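Local coordinates for protein lectin (Pleurotus ostreatus, PDB 6T0Q) that binds calcium and galactose-type sugars such as N-acetyl-D-galactosamine, probably through two beta-sandwich modules related to carbohydrate-binding modules, at residues A[28-33]-A[71-76]; A[78-83]-A[97-102]. All coordinates share one frame; numbering follows the deposited sequence.

Contact 1. Residues A[28-33]-A[71-76]. Unlike the reference sequence in segment 28-33: Ser31 (reference Asn), Thr32 (reference Ala).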
ATOM      1  N   ALA A  28      24.858  -1.025 -18.538  1.00 22.95           N
ATOM      2  CA  ALA A  28      25.627   0.186 -18.792  1.00 23.76           C
ATOM      3  C   ALA A  28      27.080  -0.206 -19.027  1.00 25.44           C
ATOM      4  O   ALA A  28      27.623  -1.050 -18.312  1.00 24.31           O
ATOM      5  CB  ALA A  28      25.513   1.161 -17.616  1.00 17.36           C
ATOM      6  N   LEU A  29      27.697   0.373 -20.053  1.00 19.76           N
ATOM      7  CA  LEU A  29      29.056   0.030 -20.452  1.00 19.75           C
ATOM      8  C   LEU A  29      29.973   1.232 -20.270  1.00 21.58           C
ATOM      9  O   LEU A  29      29.547   2.378 -20.421  1.00 19.07           O
ATOM     10  CB  LEU A  29      29.099  -0.416 -21.917  1.00 19.06           C
ATOM     11  CG  LEU A  29      28.067  -1.484 -22.286  1.00 25.29           C
ATOM     12  CD1 LEU A  29      27.981  -1.644 -23.810  1.00 31.92           C
ATOM     13  CD2 LEU A  29      28.422  -2.803 -21.608  1.00 22.79           C
ATOM     14  N   LEU A  30      31.245   0.960 -19.998  1.00 20.82           N
ATOM     15  CA  LEU A  30      32.245   2.005 -19.810  1.00 23.06           C
ATOM     16  C   LEU A  30      33.018   2.322 -21.082  1.00 24.23           C
ATOM     17  O   LEU A  30      33.868   3.221 -21.065  1.00 19.78           O
ATOM     18  CB  LEU A  30      33.221   1.591 -18.706  1.00 17.70           C
ATOM     19  CG  LEU A  30      32.642   1.576 -17.286  1.00 20.33           C
ATOM     20  CD1 LEU A  30      33.713   1.072 -16.336  1.00 20.72           C
ATOM     21  CD2 LEU A  30      32.171   2.971 -16.882  1.00 16.76           C
ATOM     22  N   SER A  31      32.718   1.620 -22.181  1.00 22.29           N
ATOM     23  CA  SER A  31      33.558   1.659 -23.382  1.00 23.51           C
ATOM     24  C   SER A  31      33.709   3.066 -23.944  1.00 24.97           C
ATOM     25  O   SER A  31      34.760   3.403 -24.504  1.00 25.65           O
ATOM     26  CB  SER A  31      32.970   0.742 -24.460  1.00 31.37           C
ATOM     27  OG  SER A  31      32.758  -0.563 -23.939  1.00 45.35           O
ATOM     28  N   THR A  32      32.667   3.892 -23.851  1.00 18.67           N
ATOM     29  CA  THR A  32      32.736   5.238 -24.404  1.00 23.36           C
ATOM     30  C   THR A  32      33.078   6.286 -23.355  1.00 24.05           C
ATOM     31  O   THR A  32      33.111   7.479 -23.671  1.00 23.74           O
ATOM     32  CB  THR A  32      31.422   5.605 -25.093  1.00 28.93           C
ATOM     33  OG1 THR A  32      30.377   5.686 -24.120  1.00 35.17           O
ATOM     34  CG2 THR A  32      31.060   4.554 -26.137  1.00 38.29           C
ATOM     35  N   SER A  33      33.357   5.875 -22.126  1.00 17.61           N
ATOM     36  CA  SER A  33      33.566   6.845 -21.064  1.00 18.75           C
ATOM     37  C   SER A  33      35.025   7.286 -21.003  1.00 22.99           C
ATOM     38  O   SER A  33      35.924   6.613 -21.515  1.00 22.67           O
ATOM     39  CB  SER A  33      33.127   6.254 -19.717  1.00 19.55           C
ATOM     40  OG  SER A  33      33.247   7.226 -18.689  1.00 26.93           O
ATOM     41  N   THR A  71      20.921   3.529 -14.768  1.00 21.04           N
ATOM     42  CA  THR A  71      21.906   2.553 -14.326  1.00 21.64           C
ATOM     43  C   THR A  71      23.276   3.216 -14.409  1.00 22.81           C
ATOM     44  O   THR A  71      23.649   3.729 -15.468  1.00 22.48           O
ATOM     45  CB  THR A  71      21.859   1.306 -15.205  1.00 24.93           C
ATOM     46  OG1 THR A  71      20.568   0.693 -15.097  1.00 26.78           O
ATOM     47  CG2 THR A  71      22.938   0.319 -14.793  1.00 22.89           C
ATOM     48  N   ILE A  72      24.012   3.228 -13.303  1.00 18.28           N
ATOM     49  CA  ILE A  72      25.289   3.937 -13.231  1.00 20.01           C
ATOM     50  C   ILE A  72      26.402   2.942 -12.939  1.00 21.14           C
ATOM     51  O   ILE A  72      26.240   2.052 -12.096  1.00 21.42           O
ATOM     52  CB  ILE A  72      25.242   5.043 -12.154  1.00 21.74           C
ATOM     53  CG1 ILE A  72      24.201   6.107 -12.540  1.00 21.84           C
ATOM     54  CG2 ILE A  72      26.633   5.674 -11.931  1.00 20.12           C
ATOM     55  CD1 ILE A  72      23.747   6.980 -11.373  1.00 22.23           C
ATOM     56  N   VAL A  73      27.532   3.085 -13.635  1.00 15.88           N
ATOM     57  CA  VAL A  73      28.764   2.386 -13.271  1.00 17.08           C
ATOM     58  C   VAL A  73      29.851   3.435 -13.103  1.00 20.42           C
ATOM     59  O   VAL A  73      30.043   4.272 -13.992  1.00 18.37           O
ATOM     60  CB  VAL A  73      29.184   1.335 -14.318  1.00 21.21           C
ATOM     61  CG1 VAL A  73      30.538   0.711 -13.916  1.00 15.37           C
ATOM     62  CG2 VAL A  73      28.109   0.232 -14.450  1.00 18.23           C
ATOM     63  N   VAL A  74      30.559   3.395 -11.970  1.00 16.47           N
ATOM     64  CA  VAL A  74      31.545   4.425 -11.650  1.00 17.76           C
ATOM     65  C   VAL A  74      32.815   3.760 -11.126  1.00 21.90           C
ATOM     66  O   VAL A  74      32.756   2.742 -10.426  1.00 18.91           O
ATOM     67  CB  VAL A  74      30.978   5.460 -10.646  1.00 20.81           C
ATOM     68  CG1 VAL A  74      30.469   4.779  -9.371  1.00 22.38           C
ATOM     69  CG2 VAL A  74      32.026   6.528 -10.318  1.00 17.26           C
ATOM     70  N   ALA A  75      33.967   4.316 -11.500  1.00 18.52           N
ATOM     71  CA  ALA A  75      35.263   3.840 -11.038  1.00 18.74           C
ATOM     72  C   ALA A  75      36.117   5.045 -10.684  1.00 22.59           C
ATOM     73  O   ALA A  75      35.897   6.149 -11.189  1.00 19.85           O
ATOM     74  CB  ALA A  75      35.968   2.992 -12.103  1.00 15.80           C
ATOM     75  N   SER A  76      37.123   4.827  -9.836  1.00 18.27           N
ATOM     76  CA  SER A  76      37.889   5.972  -9.361  1.00 18.16           C
ATOM     77  C   SER A  76      39.287   5.553  -8.956  1.00 22.83           C
ATOM     78  O   SER A  76      39.512   4.438  -8.493  1.00 19.08           O
ATOM     79  CB  SER A  76      37.204   6.649  -8.162  1.00 20.12           C
ATOM     80  OG  SER A  76      36.992   5.713  -7.103  1.00 20.38           O
TER
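Leu30 packs on Val73, and Ala28 rests beside it between Val73 and Thr71. The bond from CA to CB of Leu30 is directed at strand 71-76, and contact begins at CG. This atom lies anti to the carbonyl carbon (chi1 -70°) and comes to 4.1 Å from CG1 of Val73. CD1 packs on the same methyl, 4.0 Å from Val73 CG1. CD2 lies 3.8 Å from Val73 O and still touches CG1, so the leucine tip straddles the methyl and the carbonyl oxygen of Val73. The two side chains cross at about a right angle. In this beta-sandwich module, strand 71-76 turns alternate residues to opposite faces. Ile72 and Val74 pack on strand 79-84, while loop 28-33 lies over Thr71 and Val73 on the other face. The other methyl of Val73, CG2, lies 4.2 Å from CB of Ala28. That CB also meets Thr71, with CG2 at 3.9 Å and the backbone O at 3.8 Å. Leu30 is also the first residue of a type I turn, closed by Ser33 N donating to Leu30 O. Tyr179 and Pro187 also pack against Leu30, and Leu29 O accepts a hydrogen bond from Ser130 OG.

Contact 2. Residues A[78-83]-A[97-102]. With CA (calcium ion), chain F; NAG (2-acetamido-2-deoxy-beta-D-glucopyranose), chain C.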
ATOM      1  N   ASP A  78      41.599   7.616  -6.334  1.00 20.48           N
ATOM      2  CA  ASP A  78      41.434   6.413  -5.510  1.00 21.12           C
ATOM      3  C   ASP A  78      40.000   6.123  -5.074  1.00 21.96           C
ATOM      4  O   ASP A  78      39.631   4.972  -4.907  1.00 22.30           O
ATOM      5  CB  ASP A  78      42.275   6.537  -4.233  1.00 24.52           C
ATOM      6  CG  ASP A  78      43.756   6.496  -4.501  1.00 28.59           C
ATOM      7  OD1 ASP A  78      44.290   5.373  -4.597  1.00 27.23           O
ATOM      8  OD2 ASP A  78      44.379   7.577  -4.627  1.00 28.03           O
ATOM      9  N   ALA A  79      39.199   7.163  -4.843  1.00 19.28           N
ATOM     10  CA  ALA A  79      37.893   6.962  -4.224  1.00 20.33           C
ATOM     11  C   ALA A  79      36.921   8.015  -4.740  1.00 22.47           C
ATOM     12  O   ALA A  79      37.327   9.023  -5.324  1.00 18.99           O
ATOM     13  CB  ALA A  79      37.996   7.021  -2.689  1.00 22.55           C
ATOM     14  N   HIS A  80      35.625   7.784  -4.501  1.00 21.21           N
ATOM     15  CA  HIS A  80      34.596   8.691  -4.998  1.00 19.99           C
ATOM     16  C   HIS A  80      33.364   8.671  -4.100  1.00 22.22           C
ATOM     17  O   HIS A  80      33.080   7.685  -3.410  1.00 20.26           O
ATOM     18  CB  HIS A  80      34.160   8.322  -6.420  1.00 19.67           C
ATOM     19  CG  HIS A  80      33.560   6.950  -6.515  1.00 22.37           C
ATOM     20  ND1 HIS A  80      34.295   5.841  -6.878  1.00 21.34           N
ATOM     21  CD2 HIS A  80      32.305   6.503  -6.267  1.00 22.86           C
ATOM     22  CE1 HIS A  80      33.514   4.774  -6.863  1.00 22.02           C
ATOM     23  NE2 HIS A  80      32.302   5.148  -6.492  1.00 23.30           N
ATOM     24  N   THR A  81      32.615   9.773  -4.158  1.00 21.37           N
ATOM     25  CA  THR A  81      31.251   9.856  -3.649  1.00 22.07           C
ATOM     26  C   THR A  81      30.368  10.386  -4.767  1.00 23.53           C
ATOM     27  O   THR A  81      30.692  11.411  -5.371  1.00 23.06           O
ATOM     28  CB  THR A  81      31.164  10.784  -2.428  1.00 25.47           C
ATOM     29  OG1 THR A  81      32.134  10.371  -1.463  1.00 25.48           O
ATOM     30  CG2 THR A  81      29.770  10.723  -1.801  1.00 23.29           C
ATOM     31  N   PHE A  82      29.259   9.701  -5.036  1.00 25.39           N
ATOM     32  CA  PHE A  82      28.406   9.993  -6.182  1.00 23.65           C
ATOM     33  C   PHE A  82      27.087  10.593  -5.706  1.00 25.52           C
ATOM     34  O   PHE A  82      26.413  10.008  -4.848  1.00 24.59           O
ATOM     35  CB  PHE A  82      28.137   8.711  -6.980  1.00 23.79           C
ATOM     36  CG  PHE A  82      27.757   8.947  -8.416  1.00 25.58           C
ATOM     37  CD1 PHE A  82      26.508   9.454  -8.750  1.00 28.44           C
ATOM     38  CD2 PHE A  82      28.645   8.628  -9.442  1.00 23.87           C
ATOM     39  CE1 PHE A  82      26.160   9.663 -10.089  1.00 30.13           C
ATOM     40  CE2 PHE A  82      28.305   8.833 -10.777  1.00 22.72           C
ATOM     41  CZ  PHE A  82      27.069   9.352 -11.103  1.00 23.23           C
ATOM     42  N   TYR A  83      26.712  11.740  -6.280  1.00 21.90           N
ATOM     43  CA  TYR A  83      25.484  12.447  -5.926  1.00 23.74           C
ATOM     44  C   TYR A  83      24.588  12.609  -7.149  1.00 26.27           C
ATOM     45  O   TYR A  83      25.074  12.848  -8.259  1.00 21.90           O
ATOM     46  CB  TYR A  83      25.772  13.836  -5.371  1.00 22.30           C
ATOM     47  CG  TYR A  83      26.637  13.880  -4.134  1.00 25.24           C
ATOM     48  CD1 TYR A  83      28.021  13.952  -4.235  1.00 25.95           C
ATOM     49  CD2 TYR A  83      26.067  13.896  -2.869  1.00 25.65           C
ATOM     50  CE1 TYR A  83      28.818  14.017  -3.112  1.00 27.03           C
ATOM     51  CE2 TYR A  83      26.860  13.965  -1.731  1.00 31.42           C
ATOM     52  CZ  TYR A  83      28.231  14.029  -1.865  1.00 31.34           C
ATOM     53  OH  TYR A  83      29.028  14.091  -0.754  1.00 37.62           O
ATOM     54  N   GLN A  97      37.635  -2.538 -10.884  1.00 20.89           N
ATOM     55  CA  GLN A  97      36.251  -2.942 -11.102  1.00 21.51           C
ATOM     56  C   GLN A  97      35.329  -1.762 -10.824  1.00 21.80           C
ATOM     57  O   GLN A  97      35.479  -1.079  -9.808  1.00 24.29           O
ATOM     58  CB  GLN A  97      35.872  -4.126 -10.195  1.00 23.30           C
ATOM     59  CG  GLN A  97      34.429  -4.586 -10.365  1.00 22.82           C
ATOM     60  CD  GLN A  97      34.069  -5.733  -9.437  1.00 36.88           C
ATOM     61  OE1 GLN A  97      33.852  -6.860  -9.878  1.00 41.18           O
ATOM     62  NE2 GLN A  97      33.996  -5.444  -8.147  1.00 32.29           N
ATOM     63  N   GLY A  98      34.368  -1.537 -11.707  1.00 18.48           N
ATOM     64  CA  GLY A  98      33.415  -0.465 -11.493  1.00 17.57           C
ATOM     65  C   GLY A  98      32.436  -0.799 -10.376  1.00 22.43           C
ATOM     66  O   GLY A  98      32.323  -1.940  -9.921  1.00 19.78           O
ATOM     67  N   GLN A  99      31.731   0.236  -9.923  1.00 19.95           N
ATOM     68  CA  GLN A  99      30.683   0.125  -8.915  1.00 19.84           C
ATOM     69  C   GLN A  99      29.329   0.416  -9.553  1.00 19.99           C
ATOM     70  O   GLN A  99      29.167   1.442 -10.216  1.00 18.73           O
ATOM     71  CB  GLN A  99      30.925   1.109  -7.772  1.00 20.70           C
ATOM     72  CG  GLN A  99      29.801   1.144  -6.729  1.00 27.43           C
ATOM     73  CD  GLN A  99      30.093   2.142  -5.631  1.00 28.91           C
ATOM     74  OE1 GLN A  99      30.379   3.303  -5.906  1.00 26.82           O
ATOM     75  NE2 GLN A  99      30.058   1.693  -4.384  1.00 28.67           N
ATOM     76  N   ALA A 100      28.356  -0.466  -9.335  1.00 18.57           N
ATOM     77  CA  ALA A 100      27.013  -0.283  -9.880  1.00 18.94           C
ATOM     78  C   ALA A 100      26.145   0.530  -8.924  1.00 22.96           C
ATOM     79  O   ALA A 100      26.107   0.248  -7.724  1.00 21.53           O
ATOM     80  CB  ALA A 100      26.349  -1.635 -10.139  1.00 21.29           C
ATOM     81  N   LEU A 101      25.429   1.518  -9.461  1.00 20.30           N
ATOM     82  CA  LEU A 101      24.484   2.320  -8.690  1.00 20.15           C
ATOM     83  C   LEU A 101      23.217   2.507  -9.517  1.00 23.03           C
ATOM     84  O   LEU A 101      23.279   2.586 -10.745  1.00 22.39           O
ATOM     85  CB  LEU A 101      25.083   3.690  -8.320  1.00 17.90           C
ATOM     86  CG  LEU A 101      26.392   3.720  -7.510  1.00 20.57           C
ATOM     87  CD1 LEU A 101      26.910   5.147  -7.411  1.00 24.36           C
ATOM     88  CD2 LEU A 101      26.187   3.142  -6.094  1.00 22.10           C
ATOM     89  N   PHE A 102      22.063   2.593  -8.840  1.00 20.77           N
ATOM     90  CA  PHE A 102      20.770   2.779  -9.501  1.00 22.40           C
ATOM     91  C   PHE A 102      20.037   3.941  -8.845  1.00 24.57           C
ATOM     92  O   PHE A 102      20.103   4.098  -7.622  1.00 23.49           O
ATOM     93  CB  PHE A 102      19.896   1.510  -9.409  1.00 22.27           C
ATOM     94  CG  PHE A 102      20.560   0.268  -9.949  1.00 21.00           C
ATOM     95  CD1 PHE A 102      21.354  -0.518  -9.134  1.00 27.69           C
ATOM     96  CD2 PHE A 102      20.380  -0.109 -11.272  1.00 27.48           C
ATOM     97  CE1 PHE A 102      21.973  -1.663  -9.626  1.00 25.81           C
ATOM     98  CE2 PHE A 102      20.990  -1.259 -11.778  1.00 25.01           C
ATOM     99  CZ  PHE A 102      21.786  -2.034 -10.956  1.00 27.14           C
TER
HETATM  100 CA    CA F 403      45.812   7.830  -6.837  1.00 28.90          CA
HETATM  101  C1  NAG C   1      21.023   2.645  -2.196  1.00 31.10           C
HETATM  102  C2  NAG C   1      22.357   2.673  -2.959  1.00 24.57           C
HETATM  103  C3  NAG C   1      23.548   2.639  -1.975  1.00 30.40           C
HETATM  104  C4  NAG C   1      23.393   3.643  -0.835  1.00 40.98           C
HETATM  105  C5  NAG C   1      22.010   3.522  -0.201  1.00 45.18           C
HETATM  106  C6  NAG C   1      21.733   4.595   0.833  1.00 51.53           C
HETATM  107  C7  NAG C   1      22.507   1.643  -5.209  1.00 30.06           C
HETATM  108  C8  NAG C   1      22.638   0.352  -5.959  1.00 42.09           C
HETATM  109  N2  NAG C   1      22.444   1.542  -3.873  1.00 28.45           N
HETATM  110  O3  NAG C   1      24.760   2.915  -2.672  1.00 27.10           O
HETATM  111  O4  NAG C   1      24.414   3.619   0.091  1.00 42.24           O
HETATM  112  O5  NAG C   1      21.011   3.671  -1.218  1.00 37.26           O
HETATM  113  O6  NAG C   1      21.801   5.897   0.265  1.00 50.25           O
HETATM  114  O7  NAG C   1      22.458   2.713  -5.782  1.00 28.18           O
HETATM  115  O   HOH W   1      46.686   5.534  -5.650  1.00 28.47           O
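His80 and Gln99 meet between the two sheets of a beta sandwich, from strand 79-84 of one and strand 98-104 of the other. His80 NE2 donates to Gln99 OE1 over 2.7 Å, with an N-H...O angle of 166°. The oxygen lies in the ring plane, at the ring edge. The donor, in turn, is tilted out of the carbonyl plane, and ring and amide planes stand 77° apart. Next along the strands, CD1 of Leu101 lies 3.8 Å from CB of Phe82 and also nears CG, oblique to the ring. A second shell sets the polar pair. His80 holds CG between its backbone N and carbonyl carbon (chi1 61°), and its ND1 is hydrogen-bonded to Ser76 OG. Two bonds, at ND1 and NE2, hold the rotation of the ring. Gln99 has an extended chain, and its NE2 bonds to Thr91 O, so both ends of the amide are used. Strand 98-104 also borders a glycan. Phe102 N donates to O7 of the NAG over 3.1 Å, and the NAG methyl C8 sits at the edge of the Phe102 ring, 3.5 Å from Phe102 CD1. At the start of the other segment Asp78 joins Asp77, Asn118, Ser123 and Pro124 around calcium. Its OD2 binds the ion at 2.6 Å, while OD1 accepts a hydrogen bond from a calcium-bound water.

In the fold
After strand 23-24, which borders strand 261-265 of another sheet, the chain enters loop 28-33 and then strand 34-37. It returns at strand 67-76, where contact 1 closes a long loop and lays the early segment against that strand. Contact 2 opens only afterwards, so the two lie in series. The chain turns a corner into strand 79-84 of the facing sheet, runs back through strand 87-94, and crosses over again to strand 98-104. Contact 2 closes this shorter excursion across the sandwich interior. Strand 67-76 joins the contacts through a probable hydrogen bond from Ile72 N to Leu101 O, 2.7 Å, and through Val74 CG1, 3.4 Å from His80 NE2.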